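Long-range contacts in chloramphenicol acetyltransferase (Aliivibrio fischeri, PDB 6PXA), which probably transfers an acetyl group from acetyl-CoA to chloramphenicol, and binds the bile acid taurocholic acid: residues D29-S34 against L71-F76; C77-G82 against V128-E133; E18-P23 against K40-Q45; A83-A88 against G120-G125. All blocks are in the same frame, centred on the assembly; numbering follows the deposited sequence. Where two conformers were deposited one is given.

Contact 1: D29-S34 against L71-F76; sequences DYSYYS and LRIGKF. With TCH (taurocholic acid), chain M.
The Tyr30 ring lies alongside the Phe76 ring, both side chains pointing the same way. Their planes are nearly parallel (6°), but the offset leaves little of one ring above the other: the centroids are 5.2 Å apart, and the closest touch is Tyr30 CD2 to Phe76 CE1 at 3.7 Å. This is a corner of the left-handed parallel beta-helix of the hexapeptide-repeat acyltransferases, where the turn leading into strand 32-34 meets the turn that follows strand 71-73. Two bonds clamp the turns together. Phe76 N-H points at Asp29 O at 3.0 Å, close to the line of the carbonyl. Ser31 gives its hydroxyl to the carbonyl of the other turn, OG to Gly74 O at 2.7 Å, coming in about 30° out of the carbonyl plane. With chi1 at -57°, OG sits beside its own backbone nitrogen and faces the other turn, where it also takes the N-H of Cys77. The carboxylate of Asp29 pairs with Lys17 and the amine of Lys75 with Asp190, while CB and CG of the lysine lie against the Asp29 backbone. On the ligand side, Phe108 of the second subunit meets the Tyr30 ring, and taurocholic acid lies across Tyr32, with C22 over one ring face, 3.2 Å from CE2. The sulfonate reaches the Tyr30 edge, O2S standing 3.5 Å from CD1.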
# COMPACT_ATOMS: atom_id res chain seq x y z
N ASP B 29 -28.12 -3.43 3.06
CA ASP B 29 -28.39 -2.89 4.39
C ASP B 29 -27.21 -3.10 5.34
O ASP B 29 -26.55 -4.14 5.31
CB ASP B 29 -29.62 -3.55 5.00
CG ASP B 29 -30.87 -3.37 4.18
OD1 ASP B 29 -31.00 -2.35 3.48
OD2 ASP B 29 -31.73 -4.25 4.26
N TYR B 30 -26.99 -2.09 6.19
CA TYR B 30 -26.09 -2.10 7.35
C TYR B 30 -24.61 -2.03 6.98
O TYR B 30 -23.80 -1.58 7.78
CB TYR B 30 -26.39 -3.31 8.24
CG TYR B 30 -27.80 -3.21 8.84
CD1 TYR B 30 -28.06 -2.32 9.87
CD2 TYR B 30 -28.85 -3.97 8.35
CE1 TYR B 30 -29.32 -2.20 10.40
CE2 TYR B 30 -30.13 -3.86 8.88
CZ TYR B 30 -30.36 -2.97 9.91
OH TYR B 30 -31.63 -2.84 10.45
N SER B 31 -24.24 -2.42 5.76
CA SER B 31 -22.84 -2.29 5.35
C SER B 31 -22.34 -0.87 5.56
O SER B 31 -23.05 0.11 5.26
CB SER B 31 -22.71 -2.71 3.88
OG SER B 31 -23.19 -4.02 3.75
N TYR B 32 -21.11 -0.75 6.08
CA TYR B 32 -20.56 0.53 6.49
C TYR B 32 -19.10 0.65 6.06
O TYR B 32 -18.39 -0.35 5.88
CB TYR B 32 -20.62 0.71 8.03
CG TYR B 32 -19.64 -0.18 8.79
CD1 TYR B 32 -20.02 -1.45 9.23
CD2 TYR B 32 -18.35 0.24 9.08
CE1 TYR B 32 -19.14 -2.27 9.91
CE2 TYR B 32 -17.45 -0.58 9.76
CZ TYR B 32 -17.86 -1.82 10.19
OH TYR B 32 -16.99 -2.64 10.88
N TYR B 33 -18.65 1.89 5.96
CA TYR B 33 -17.24 2.22 5.72
C TYR B 33 -16.73 3.01 6.91
O TYR B 33 -17.31 4.05 7.27
CB TYR B 33 -17.09 3.03 4.42
CG TYR B 33 -15.70 3.55 4.11
CD1 TYR B 33 -14.61 2.69 4.02
CD2 TYR B 33 -15.47 4.91 3.87
CE1 TYR B 33 -13.32 3.16 3.71
CE2 TYR B 33 -14.17 5.38 3.57
CZ TYR B 33 -13.11 4.49 3.49
OH TYR B 33 -11.81 4.91 3.20
N SER B 34 -15.64 2.54 7.52
CA SER B 34 -14.99 3.23 8.64
C SER B 34 -13.69 3.83 8.10
O SER B 34 -12.64 3.20 8.16
CB SER B 34 -14.73 2.29 9.80
OG SER B 34 -14.09 1.10 9.36
N LEU B 71 -20.37 -1.84 -9.23
CA LEU B 71 -19.87 -2.31 -7.94
C LEU B 71 -21.08 -2.67 -7.07
O LEU B 71 -21.88 -1.80 -6.73
CB LEU B 71 -19.00 -1.24 -7.28
CG LEU B 71 -18.70 -1.51 -5.80
CD1 LEU B 71 -17.89 -2.78 -5.64
CD2 LEU B 71 -18.03 -0.32 -5.12
N ARG B 72 -21.21 -3.94 -6.71
CA ARG B 72 -22.35 -4.40 -5.93
C ARG B 72 -21.84 -4.97 -4.61
O ARG B 72 -20.99 -5.87 -4.61
CB ARG B 72 -23.16 -5.44 -6.70
CG ARG B 72 -23.46 -5.07 -8.13
CD ARG B 72 -24.53 -6.04 -8.69
NE ARG B 72 -24.13 -6.70 -9.93
CZ ARG B 72 -24.41 -7.98 -10.23
NH1 ARG B 72 -24.01 -8.50 -11.38
NH2 ARG B 72 -25.07 -8.74 -9.36
N ILE B 73 -22.35 -4.44 -3.50
CA ILE B 73 -21.93 -4.84 -2.16
C ILE B 73 -23.16 -5.33 -1.40
O ILE B 73 -24.25 -4.75 -1.51
CB ILE B 73 -21.24 -3.67 -1.42
CG1 ILE B 73 -19.92 -3.32 -2.11
CG2 ILE B 73 -21.02 -4.02 0.03
CD1 ILE B 73 -19.32 -1.97 -1.68
N GLY B 74 -22.99 -6.43 -0.68
CA GLY B 74 -24.08 -7.08 -0.00
C GLY B 74 -24.43 -6.40 1.30
O GLY B 74 -24.15 -5.22 1.52
N LYS B 75 -25.12 -7.16 2.15
CA LYS B 75 -25.54 -6.71 3.46
C LYS B 75 -24.51 -7.10 4.51
O LYS B 75 -23.79 -8.09 4.36
CB LYS B 75 -26.88 -7.33 3.83
CG LYS B 75 -27.99 -7.05 2.83
CD LYS B 75 -29.19 -7.95 3.11
CE LYS B 75 -30.31 -7.71 2.15
NZ LYS B 75 -31.50 -8.56 2.51
N PHE B 76 -24.45 -6.31 5.57
CA PHE B 76 -23.69 -6.67 6.76
C PHE B 76 -22.19 -6.76 6.48
O PHE B 76 -21.49 -7.59 7.06
CB PHE B 76 -24.21 -7.98 7.34
CG PHE B 76 -25.58 -7.87 7.93
CD1 PHE B 76 -25.81 -7.07 9.03
CD2 PHE B 76 -26.66 -8.53 7.37
CE1 PHE B 76 -27.09 -6.96 9.59
CE2 PHE B 76 -27.94 -8.42 7.93
CZ PHE B 76 -28.15 -7.63 9.03
C1 TCH M . -12.77 0.82 20.11
C2 TCH M . -13.89 1.41 21.04
C3 TCH M . -14.45 0.30 21.98
O3 TCH M . -15.52 0.82 22.68
C4 TCH M . -14.91 -0.99 21.21
C5 TCH M . -13.85 -1.53 20.23
C6 TCH M . -14.38 -2.76 19.43
C7 TCH M . -15.36 -2.37 18.25
O7 TCH M . -16.58 -1.97 18.78
C8 TCH M . -14.78 -1.24 17.37
C9 TCH M . -14.35 -0.00 18.26
C10 TCH M . -13.28 -0.40 19.30
C11 TCH M . -13.91 1.15 17.35
C12 TCH M . -14.84 1.50 16.30
O12 TCH M . -15.98 2.14 16.80
C13 TCH M . -15.39 0.20 15.49
C14 TCH M . -15.87 -0.73 16.36
C15 TCH M . -16.34 -1.93 15.41
C16 TCH M . -16.94 -1.24 14.29
C17 TCH M . -16.69 0.26 14.51
C18 TCH M . -14.22 -0.36 14.67
C19 TCH M . -12.06 -0.99 18.57
O1S TCH M . -25.52 0.42 13.56
C20 TCH M . -16.55 0.95 13.23
C21 TCH M . -16.28 2.47 13.33
C22 TCH M . -17.96 0.83 12.61
C23 TCH M . -19.00 1.68 13.34
C24 TCH M . -20.37 1.49 12.70
N24 TCH M . -21.16 0.34 13.06
O24 TCH M . -20.77 2.26 11.91
C25 TCH M . -22.47 0.14 12.48
C26 TCH M . -23.09 -1.04 13.20
S26 TCH M . -24.89 -1.01 13.02
O2S TCH M . -25.18 -1.12 11.40
O3S TCH M . -25.47 -2.29 13.88

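Contact 2: C77-G82 against V128-E133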
# COMPACT_ATOMS: atom_id res chain seq x y z
N CYS B 77 -21.71 -5.92 5.57
CA CYS B 77 -20.30 -5.90 5.23
C CYS B 77 -19.58 -4.84 6.04
O CYS B 77 -20.14 -3.78 6.34
CB CYS B 77 -20.08 -5.64 3.73
SG CYS B 77 -20.55 -7.03 2.72
N SER B 78 -18.35 -5.14 6.39
CA SER B 78 -17.50 -4.25 7.19
C SER B 78 -16.33 -3.87 6.31
O SER B 78 -15.52 -4.73 5.95
CB SER B 78 -17.01 -4.93 8.47
OG SER B 78 -18.11 -5.26 9.31
N ILE B 79 -16.25 -2.59 5.94
CA ILE B 79 -15.22 -2.11 5.02
C ILE B 79 -14.30 -1.16 5.79
O ILE B 79 -14.70 -0.05 6.17
CB ILE B 79 -15.82 -1.44 3.78
CG1 ILE B 79 -16.72 -2.44 3.03
CG2 ILE B 79 -14.69 -0.92 2.89
CD1 ILE B 79 -17.23 -1.91 1.70
N ALA B 80 -13.04 -1.56 5.98
CA ALA B 80 -12.12 -0.78 6.80
C ALA B 80 -11.43 0.33 6.00
O ALA B 80 -11.49 0.38 4.76
CB ALA B 80 -11.06 -1.69 7.45
N SER B 81 -10.75 1.21 6.73
CA SER B 81 -10.25 2.46 6.15
C SER B 81 -9.29 2.19 4.99
O SER B 81 -8.47 1.27 5.03
CB SER B 81 -9.55 3.29 7.22
OG SER B 81 -9.34 4.63 6.80
N GLY B 82 -9.43 2.98 3.93
CA GLY B 82 -8.53 2.88 2.79
C GLY B 82 -8.73 1.67 1.90
O GLY B 82 -7.98 1.52 0.93
N VAL B 128 -19.19 -9.76 4.66
CA VAL B 128 -17.80 -9.75 4.22
C VAL B 128 -17.06 -8.64 4.94
O VAL B 128 -17.55 -7.50 5.01
CB VAL B 128 -17.68 -9.60 2.69
CG1 VAL B 128 -16.22 -9.38 2.26
CG2 VAL B 128 -18.24 -10.83 2.00
N TRP B 129 -15.93 -8.99 5.55
CA TRP B 129 -15.06 -8.07 6.27
C TRP B 129 -13.85 -7.80 5.39
O TRP B 129 -13.13 -8.73 5.03
CB TRP B 129 -14.65 -8.69 7.60
CG TRP B 129 -13.69 -7.90 8.44
CD1 TRP B 129 -13.50 -6.54 8.44
CD2 TRP B 129 -12.81 -8.43 9.42
NE1 TRP B 129 -12.53 -6.20 9.37
CE2 TRP B 129 -12.10 -7.34 9.99
CE3 TRP B 129 -12.54 -9.72 9.88
CZ2 TRP B 129 -11.13 -7.52 10.97
CZ3 TRP B 129 -11.57 -9.89 10.86
CH2 TRP B 129 -10.88 -8.79 11.39
N ILE B 130 -13.63 -6.53 5.04
CA ILE B 130 -12.55 -6.12 4.14
C ILE B 130 -11.60 -5.23 4.92
O ILE B 130 -11.93 -4.08 5.25
CB ILE B 130 -13.08 -5.41 2.87
CG1 ILE B 130 -14.05 -6.32 2.10
CG2 ILE B 130 -11.91 -4.94 1.98
CD1 ILE B 130 -14.60 -5.69 0.85
N GLY B 131 -10.41 -5.75 5.19
CA GLY B 131 -9.46 -5.06 6.03
C GLY B 131 -8.89 -3.81 5.38
O GLY B 131 -9.09 -3.50 4.19
N SER B 132 -8.11 -3.09 6.20
CA SER B 132 -7.65 -1.76 5.85
C SER B 132 -6.70 -1.83 4.67
O SER B 132 -5.82 -2.69 4.61
CB SER B 132 -6.97 -1.09 7.04
OG SER B 132 -6.66 0.27 6.73
N GLU B 133 -6.92 -0.95 3.69
CA GLU B 133 -6.00 -0.76 2.57
C GLU B 133 -5.90 -1.99 1.68
O GLU B 133 -4.98 -2.11 0.84
CB GLU B 133 -4.60 -0.33 3.09
CG GLU B 133 -4.64 1.08 3.66
CD GLU B 133 -3.27 1.64 4.05
OE1 GLU B 133 -3.27 2.56 4.86
OE2 GLU B 133 -2.23 1.17 3.54
O HOH W 1 -18.73 -7.83 8.27
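Val128, Ile130 and Ser78 bury more of their surface here than the other residues, and they mark out a parallel pairing of strands 78-80 and 129-130, adjacent rungs on one side of the left-handed beta-helix. Val128 offers its carbonyl to Ser78 N, with O and N 2.8 Å apart. Ser78 returns its own carbonyl to Ile130 N in a bond that is almost straight at hydrogen, 171°. Ile130 O then takes Ala80 N. On one face of the sheet Pro102 of the second subunit packs against Ser78 and its His93 stacks on Trp129. Ile79 and Ile130 point to the other face, where both rest on Phe85. Before the ladder, Val128 CB lies 3.9 Å from Cys77 SG, and Val128 N makes a weak bond to that sulfur. Beyond it, Ser132 OG donates to Ser81 O at 2.7 Å, and Glu133 N adds a weak second bond to that oxygen. The Glu133 carboxylate is engaged by Arg151 and His38, and by Arg48 of the second subunit. The rungs are joined mainly through backbone groups, so the side chains of Ile79 and Ile130 can fill the interior while Ser78 and Trp129 meet the second subunit.

Contact 3: E18-P23 against K40-Q45; sequences EQVKNP and KTFEEQ
The carboxylate of Glu43 is gripped from two directions by the backbone of the loop 18-23: Lys21 N meets OE1 at 3.0 Å from above the plane, 41° out of it, while Asn22 N meets OE2 at 2.7 Å on the syn lone pair. A weak third bond runs from Lys21 N to OE2. The loop, which connects the antiparallel edge strand 14-15 to strand 25-27 of the left-handed beta-helix, is thereby tied to the first turn of helix 42-46. That turn begins with a capping box, in which Thr41 OG1 accepts from Glu44 N and Glu44 OE1 accepts from Thr41 N. The N-H groups of Phe42 and Glu43 are bonded to two waters that Gln19 OE1 holds from the other side. Gln19, its chain extended from a first torsion of 179°, brings OE1 to both: one donates to it at 2.6 Å and accepts from Phe42 N, the other donates weakly and accepts from Glu43 N. Two backbone donors on the carboxylate, close to the start of a helix, would favour the charged form of Glu43. The two methyls of Val20 touch different residues: CG1 lies 3.3 Å from Glu43 OE2, CG2 4.1 Å from Phe42 CD2.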
# COMPACT_ATOMS: atom_id res chain seq x y z
N GLU B 18 -27.47 4.51 3.03
CA GLU B 18 -28.08 5.83 3.18
C GLU B 18 -27.25 6.94 2.56
O GLU B 18 -27.76 8.05 2.40
CB GLU B 18 -28.30 6.15 4.67
CG GLU B 18 -27.04 6.35 5.49
CD GLU B 18 -27.32 6.79 6.93
OE1 GLU B 18 -26.39 7.31 7.60
OE2 GLU B 18 -28.47 6.62 7.39
N GLN B 19 -26.00 6.66 2.20
CA GLN B 19 -25.09 7.70 1.72
C GLN B 19 -24.84 7.65 0.22
O GLN B 19 -24.83 8.70 -0.44
CB GLN B 19 -23.74 7.61 2.45
CG GLN B 19 -22.77 8.65 1.98
CD GLN B 19 -21.47 8.63 2.75
OE1 GLN B 19 -20.77 7.62 2.78
NE2 GLN B 19 -21.16 9.75 3.40
N VAL B 20 -24.69 6.45 -0.34
CA VAL B 20 -24.16 6.30 -1.70
C VAL B 20 -25.13 6.85 -2.72
O VAL B 20 -26.35 6.69 -2.61
CB VAL B 20 -23.83 4.82 -1.95
CG1 VAL B 20 -23.62 4.55 -3.41
CG2 VAL B 20 -22.59 4.42 -1.10
N LYS B 21 -24.59 7.52 -3.74
CA LYS B 21 -25.42 8.16 -4.75
C LYS B 21 -25.11 7.75 -6.18
O LYS B 21 -25.96 7.94 -7.05
CB LYS B 21 -25.29 9.69 -4.64
CG LYS B 21 -25.73 10.24 -3.29
CD LYS B 21 -26.36 11.62 -3.46
CE LYS B 21 -27.04 12.12 -2.20
NZ LYS B 21 -27.95 13.27 -2.51
N ASN B 22 -23.95 7.17 -6.44
CA ASN B 22 -23.60 6.78 -7.79
C ASN B 22 -24.58 5.72 -8.28
O ASN B 22 -24.68 4.65 -7.66
CB ASN B 22 -22.17 6.24 -7.83
CG ASN B 22 -21.63 6.08 -9.24
OD1 ASN B 22 -22.39 5.82 -10.17
ND2 ASN B 22 -20.32 6.24 -9.39
N PRO B 23 -25.28 5.96 -9.39
CA PRO B 23 -26.20 4.93 -9.90
C PRO B 23 -25.50 3.63 -10.24
O PRO B 23 -26.17 2.60 -10.40
CB PRO B 23 -26.82 5.59 -11.15
CG PRO B 23 -25.88 6.67 -11.54
CD PRO B 23 -25.25 7.15 -10.25
N LYS B 40 -11.61 10.76 3.42
CA LYS B 40 -12.67 11.10 2.48
C LYS B 40 -13.79 10.07 2.51
O LYS B 40 -13.64 8.98 3.08
CB LYS B 40 -12.08 11.26 1.08
CG LYS B 40 -11.21 12.50 0.89
CD LYS B 40 -10.37 12.37 -0.38
CE LYS B 40 -9.46 13.58 -0.62
NZ LYS B 40 -10.22 14.74 -1.17
N THR B 41 -14.92 10.41 1.88
CA THR B 41 -16.06 9.51 1.85
C THR B 41 -15.76 8.27 1.03
O THR B 41 -14.86 8.25 0.17
CB THR B 41 -17.30 10.15 1.24
OG1 THR B 41 -17.05 10.40 -0.16
CG2 THR B 41 -17.69 11.46 1.92
N PHE B 42 -16.59 7.25 1.26
CA PHE B 42 -16.50 6.00 0.52
C PHE B 42 -16.49 6.23 -0.99
O PHE B 42 -15.65 5.67 -1.71
CB PHE B 42 -17.68 5.11 0.94
CG PHE B 42 -17.70 3.77 0.26
CD1 PHE B 42 -16.82 2.78 0.64
CD2 PHE B 42 -18.65 3.48 -0.71
CE1 PHE B 42 -16.85 1.54 0.03
CE2 PHE B 42 -18.69 2.24 -1.32
CZ PHE B 42 -17.78 1.27 -0.95
N GLU B 43 -17.40 7.07 -1.50
CA GLU B 43 -17.50 7.28 -2.94
C GLU B 43 -16.39 8.14 -3.52
O GLU B 43 -16.17 8.10 -4.73
CB GLU B 43 -18.85 7.91 -3.33
CG GLU B 43 -19.99 6.91 -3.26
CD GLU B 43 -21.26 7.44 -3.92
OE1 GLU B 43 -21.78 8.48 -3.48
OE2 GLU B 43 -21.72 6.81 -4.89
N GLU B 44 -15.68 8.91 -2.70
CA GLU B 44 -14.62 9.71 -3.30
C GLU B 44 -13.23 9.12 -3.11
O GLU B 44 -12.32 9.56 -3.81
CB GLU B 44 -14.66 11.14 -2.76
CG GLU B 44 -14.49 11.29 -1.31
CD GLU B 44 -14.95 12.64 -0.81
OE1 GLU B 44 -14.67 12.98 0.36
OE2 GLU B 44 -15.61 13.37 -1.59
N GLN B 45 -13.07 8.10 -2.28
CA GLN B 45 -11.76 7.59 -1.88
C GLN B 45 -11.62 6.08 -2.07
O GLN B 45 -10.59 5.61 -2.53
CB GLN B 45 -11.53 7.97 -0.39
CG GLN B 45 -10.23 7.48 0.23
CD GLN B 45 -9.03 8.21 -0.32
OE1 GLN B 45 -9.14 9.35 -0.76
NE2 GLN B 45 -7.88 7.55 -0.31
O HOH W 2 -18.29 7.35 3.62
O HOH W 3 -19.69 7.91 -0.03

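Contact 4: A83-A88 against G120-G125; sequences ATFMMA and GDTIVG
Phe85 and Val124 meet across the inside of the left-handed beta-helix, whose three-sided coil puts strand 84-86 and strand 122-124 in different sheets. The strand axes come no closer than 9.4 Å, so side chains and one water span the gap. The Phe85 side chain leaves the backbone with CG beside its nitrogen (chi1 -59°) and crosses that of Val124 at about a right angle. Val124 has CG1 anti to the backbone N, which puts the other methyl, CG2, within touch of the ring. Thr122 adds its own methyl more loosely, CG2 being 4.3 Å from Phe85 CD1. Leu71 and Ile136, from neighbouring strands, pack against both Phe85 and Thr122 and close the core around them.

Met87 sets out neither toward the other strand nor away from it, and bends at chi2 and again at chi3 (-73°) bring its sulfur nearer strand 122-124, while CE also packs on Leu71. Thr122 is modelled in two conformers; in the one described here its hydroxyl is 3.7 Å from the sulfur, OG1 to Met87 SD. That same OG1 is 2.8 Å from a water, which probably donates to Met86 O, 2.6 Å away, and so links the two strands through a single molecule. OG1 also takes a weak bond from Gly139 N. In the apolar bridge between the strands, Phe85 CE1 stands 3.8 Å from Val124 CG2.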
# COMPACT_ATOMS: atom_id res chain seq x y z
N ALA B 83 -9.68 0.80 2.20
CA ALA B 83 -10.00 -0.26 1.26
C ALA B 83 -10.41 0.35 -0.09
O ALA B 83 -11.02 1.42 -0.14
CB ALA B 83 -11.10 -1.16 1.83
N THR B 84 -10.01 -0.29 -1.17
CA THR B 84 -10.11 0.31 -2.50
C THR B 84 -10.73 -0.68 -3.47
O THR B 84 -10.30 -1.84 -3.55
CB THR B 84 -8.73 0.76 -3.01
OG1 THR B 84 -8.23 1.80 -2.15
CG2 THR B 84 -8.85 1.32 -4.41
N PHE B 85 -11.76 -0.22 -4.19
CA PHE B 85 -12.38 -0.94 -5.29
C PHE B 85 -11.96 -0.29 -6.60
O PHE B 85 -12.31 0.87 -6.88
CB PHE B 85 -13.90 -0.96 -5.14
CG PHE B 85 -14.34 -1.61 -3.86
CD1 PHE B 85 -14.49 -2.99 -3.78
CD2 PHE B 85 -14.57 -0.84 -2.73
CE1 PHE B 85 -14.87 -3.58 -2.59
CE2 PHE B 85 -14.95 -1.43 -1.53
CZ PHE B 85 -15.11 -2.81 -1.47
N MET B 86 -11.19 -1.01 -7.40
CA MET B 86 -10.74 -0.47 -8.67
C MET B 86 -11.77 -0.77 -9.75
O MET B 86 -12.04 -1.95 -10.02
CB MET B 86 -9.38 -1.04 -9.04
CG MET B 86 -8.29 -0.68 -7.99
SD MET B 86 -7.77 1.02 -7.95
CE MET B 86 -6.64 1.01 -9.35
N MET B 87 -12.35 0.27 -10.34
CA MET B 87 -13.36 0.05 -11.36
C MET B 87 -12.74 0.40 -12.71
O MET B 87 -11.53 0.60 -12.81
CB MET B 87 -14.61 0.85 -11.02
CG MET B 87 -15.23 0.49 -9.64
SD MET B 87 -15.52 -1.28 -9.39
CE MET B 87 -16.95 -1.55 -10.48
N ALA B 88 -13.59 0.43 -13.75
CA ALA B 88 -13.22 0.80 -15.13
C ALA B 88 -12.32 -0.22 -15.81
O ALA B 88 -11.59 0.12 -16.74
CB ALA B 88 -12.57 2.19 -15.19
N GLY B 120 -16.46 -6.86 -16.15
CA GLY B 120 -17.59 -7.36 -15.41
C GLY B 120 -17.70 -6.68 -14.07
O GLY B 120 -16.77 -6.01 -13.59
N ASP B 121 -18.85 -6.88 -13.43
CA ASP B 121 -19.11 -6.25 -12.14
C ASP B 121 -18.16 -6.74 -11.04
O ASP B 121 -17.73 -7.89 -11.02
CB ASP B 121 -20.55 -6.53 -11.70
CG ASP B 121 -21.59 -5.81 -12.56
OD1 ASP B 121 -21.24 -5.00 -13.47
OD2 ASP B 121 -22.81 -6.03 -12.29
N THR B 122 -17.87 -5.84 -10.11
CA THR B 122 -17.23 -6.21 -8.84
C THR B 122 -18.34 -6.50 -7.84
O THR B 122 -19.18 -5.63 -7.58
CB THR B 122 -16.30 -5.11 -8.34
OG1 THR B 122 -15.24 -4.95 -9.28
CG2 THR B 122 -15.69 -5.50 -7.00
N ILE B 123 -18.39 -7.72 -7.33
CA ILE B 123 -19.44 -8.15 -6.43
C ILE B 123 -18.79 -8.53 -5.11
O ILE B 123 -17.90 -9.38 -5.08
CB ILE B 123 -20.22 -9.34 -7.00
CG1 ILE B 123 -20.75 -8.99 -8.39
CG2 ILE B 123 -21.37 -9.68 -6.08
CD1 ILE B 123 -21.45 -10.13 -9.10
N VAL B 124 -19.27 -7.92 -4.03
CA VAL B 124 -18.96 -8.34 -2.67
C VAL B 124 -20.24 -8.91 -2.06
O VAL B 124 -21.28 -8.23 -2.02
CB VAL B 124 -18.38 -7.19 -1.83
CG1 VAL B 124 -18.03 -7.70 -0.43
CG2 VAL B 124 -17.14 -6.62 -2.52
N GLY B 125 -20.17 -10.16 -1.61
CA GLY B 125 -21.33 -10.83 -1.05
C GLY B 125 -21.66 -10.30 0.33
O GLY B 125 -21.22 -9.21 0.70
O HOH W 4 -13.07 -3.49 -8.15

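In the fold
From the N terminus, residues 18-23 open contact 3 and 29-34 open contact 1. Contact 3 closes first, at 40-45, and contact 1 at 71-76, so the two cross and lock the first coil to the short helix and to the next rung; Phe42 touches Tyr33 and Ile73 between them. Contact 2 opens directly afterwards at 77-82, followed by contact 4 at 83-88. The chain then makes a long excursion carrying residues of a taurocholate pocket, returns to close contact 4 at 120-125, and closes contact 2 around it at 128-133. Contact 2 thus stacks rungs within one sheet, contact 4 spans the interior, and Phe85 touches both Ile130 and Phe42.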